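Local structure of polymeric immunoglobulin receptor (Mus musculus, 4NOF) at residues T22-F27 and L73-V78. The protein probably binds polymeric immunoglobulins and carries them across epithelial cells, its extracellular part being released as secretory component. Sequence-based numbering, arbitrary orientation.
Sequences TIECPF and LTVFYV
Ile23 and Cys25 pair with Val78 and Phe76 as the two hydrogen-bonded pairs of an antiparallel ladder, strands 22-26 and 75-78 running 153° apart in direction. Each pair is closed by two backbone bonds, such as Ile23 N to Val78 O at 2.8 Å; one further backbone bond, from Phe27 N to Thr74 O at 3.0 Å, follows just past strand 22-26. The non-hydrogen-bonded pairs, Glu24 with Tyr77 and Pro26 with Val75, send their side chains to the outer face. There the Glu24 chain, CG anti to the backbone N (chi1 -173°), runs alongside the tyrosine ring. Glu24 CG meets Val75 CG2 at 3.3 Å, while Glu24 OE1 reaches the edge of the Tyr77 ring at CE1, the carboxylate standing almost perpendicular to the ring.

The inner face holds the core. Phe76, its CG between backbone N and carbonyl carbon (chi1 70°), swings its ring back over Cys25, whose CB sits 3.4 Å from the ring centroid in a CH-pi contact. Cys25 SG lies obliquely to the same ring, 4.1 Å from its centroid, and is bonded to Cys93 of the opposing sheet. Phe27 crosses Phe76 at about a right angle, its CD1 in the plane of that ring and 3.8 Å from Phe76 CD1; one Phe27 face takes Thr74 CA in a second CH-pi contact. With an alanine at Phe76, the CB and sulfur of Cys25 would probably lose their aromatic cover and Phe27 CD1 the ring edge it meets. A mixed face, with Glu24 and Pro26 exposed, thus backs a buried apolar one, an instance of the immunoglobulin V-set sandwich, in which strands B and E pair within one sheet and a disulfide from strand B to strand F ties it to the other; here Phe76 covers the strand B cysteine.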
loop_
_atom_site.group_PDB
_atom_site.type_symbol
_atom_site.label_atom_id
_atom_site.label_comp_id
_atom_site.label_asym_id
_atom_site.label_seq_id
_atom_site.Cartn_x
_atom_site.Cartn_y
_atom_site.Cartn_z
ATOM N N THR A 22 3.891 -7.344 -4.048
ATOM C CA THR A 22 4.551 -6.062 -4.200
ATOM C C THR A 22 3.560 -5.069 -4.763
ATOM O O THR A 22 3.150 -5.156 -5.919
ATOM C CB THR A 22 5.790 -6.137 -5.112
ATOM O OG1 THR A 22 6.726 -7.048 -4.527
ATOM C CG2 THR A 22 6.427 -4.738 -5.240
ATOM N N ILE A 23 3.159 -4.108 -3.929
ATOM C CA ILE A 23 2.199 -3.056 -4.299
ATOM C C ILE A 23 2.963 -1.880 -4.918
ATOM O O ILE A 23 3.923 -1.409 -4.341
ATOM C CB ILE A 23 1.425 -2.565 -3.049
ATOM C CG1 ILE A 23 0.610 -3.703 -2.437
ATOM C CG2 ILE A 23 0.532 -1.365 -3.385
ATOM C CD1 ILE A 23 0.031 -3.387 -1.077
ATOM N N GLU A 24 2.523 -1.433 -6.084
ATOM C CA GLU A 24 3.088 -0.306 -6.798
ATOM C C GLU A 24 2.323 0.976 -6.486
ATOM O O GLU A 24 1.084 1.053 -6.674
ATOM C CB GLU A 24 3.031 -0.564 -8.301
ATOM C CG GLU A 24 3.759 0.502 -9.106
ATOM C CD GLU A 24 3.939 0.108 -10.570
ATOM O OE1 GLU A 24 4.531 -0.966 -10.823
ATOM O OE2 GLU A 24 3.502 0.879 -11.448
ATOM N N CYS A 25 3.046 2.000 -6.053
ATOM C CA CYS A 25 2.462 3.282 -5.657
ATOM C C CYS A 25 3.056 4.401 -6.519
ATOM O O CYS A 25 4.118 4.948 -6.186
ATOM C CB CYS A 25 2.777 3.561 -4.189
ATOM S SG CYS A 25 2.006 2.363 -3.058
ATOM N N PRO A 26 2.382 4.744 -7.619
ATOM C CA PRO A 26 2.841 5.850 -8.466
ATOM C C PRO A 26 2.600 7.220 -7.871
ATOM O O PRO A 26 1.662 7.417 -7.115
ATOM C CB PRO A 26 2.011 5.708 -9.765
ATOM C CG PRO A 26 1.025 4.621 -9.536
ATOM C CD PRO A 26 1.148 4.112 -8.122
ATOM N N PHE A 27 3.461 8.176 -8.211
ATOM C CA PHE A 27 3.263 9.551 -7.816
ATOM C C PHE A 27 3.926 10.489 -8.830
ATOM O O PHE A 27 4.651 10.034 -9.720
ATOM C CB PHE A 27 3.789 9.810 -6.401
ATOM C CG PHE A 27 5.253 9.547 -6.227
ATOM C CD1 PHE A 27 5.727 8.267 -5.911
ATOM C CD2 PHE A 27 6.174 10.550 -6.420
ATOM C CE1 PHE A 27 7.099 8.019 -5.779
ATOM C CE2 PHE A 27 7.540 10.321 -6.262
ATOM C CZ PHE A 27 8.011 9.061 -5.951
ATOM N N LEU A 73 12.155 7.817 -10.406
ATOM C CA LEU A 73 11.816 8.788 -9.387
ATOM C C LEU A 73 10.307 8.959 -9.127
ATOM O O LEU A 73 9.940 9.835 -8.344
ATOM C CB LEU A 73 12.417 10.160 -9.738
ATOM C CG LEU A 73 13.896 10.155 -10.149
ATOM C CD1 LEU A 73 14.375 11.585 -10.420
ATOM C CD2 LEU A 73 14.745 9.478 -9.079
ATOM N N THR A 74 9.464 8.177 -9.809
ATOM C CA THR A 74 8.012 8.416 -9.823
ATOM C C THR A 74 7.158 7.254 -9.308
ATOM O O THR A 74 5.972 7.213 -9.548
ATOM C CB THR A 74 7.496 8.737 -11.246
ATOM O OG1 THR A 74 7.684 7.604 -12.095
ATOM C CG2 THR A 74 8.197 9.938 -11.814
ATOM N N VAL A 75 7.771 6.308 -8.597
ATOM C CA VAL A 75 7.029 5.170 -8.072
ATOM C C VAL A 75 7.750 4.660 -6.840
ATOM O O VAL A 75 8.976 4.627 -6.812
ATOM C CB VAL A 75 6.862 4.017 -9.104
ATOM C CG1 VAL A 75 8.193 3.404 -9.457
ATOM C CG2 VAL A 75 5.929 2.960 -8.571
ATOM N N PHE A 76 6.984 4.290 -5.811
ATOM C CA PHE A 76 7.521 3.512 -4.711
ATOM C C PHE A 76 6.755 2.224 -4.568
ATOM O O PHE A 76 5.700 2.015 -5.202
ATOM C CB PHE A 76 7.624 4.276 -3.384
ATOM C CG PHE A 76 6.305 4.593 -2.728
ATOM C CD1 PHE A 76 5.603 5.745 -3.069
ATOM C CD2 PHE A 76 5.793 3.770 -1.695
ATOM C CE1 PHE A 76 4.394 6.051 -2.429
ATOM C CE2 PHE A 76 4.588 4.092 -1.053
ATOM C CZ PHE A 76 3.891 5.229 -1.440
ATOM N N TYR A 77 7.328 1.327 -3.777
ATOM C CA TYR A 77 6.819 -0.022 -3.656
ATOM C C TYR A 77 6.691 -0.390 -2.206
ATOM O O TYR A 77 7.486 0.035 -1.378
ATOM C CB TYR A 77 7.705 -1.037 -4.344
ATOM C CG TYR A 77 7.944 -0.764 -5.804
ATOM C CD1 TYR A 77 7.039 -1.214 -6.773
ATOM C CD2 TYR A 77 9.023 0.005 -6.210
ATOM C CE1 TYR A 77 7.258 -0.952 -8.134
ATOM C CE2 TYR A 77 9.236 0.279 -7.577
ATOM C CZ TYR A 77 8.364 -0.206 -8.517
ATOM O OH TYR A 77 8.587 0.075 -9.872
ATOM N N VAL A 78 5.653 -1.169 -1.905
ATOM C CA VAL A 78 5.546 -1.831 -0.611
ATOM C C VAL A 78 5.373 -3.324 -0.790
ATOM O O VAL A 78 4.420 -3.773 -1.426
ATOM C CB VAL A 78 4.378 -1.276 0.231
ATOM C CG1 VAL A 78 4.309 -2.000 1.558
ATOM C CG2 VAL A 78 4.557 0.225 0.446
#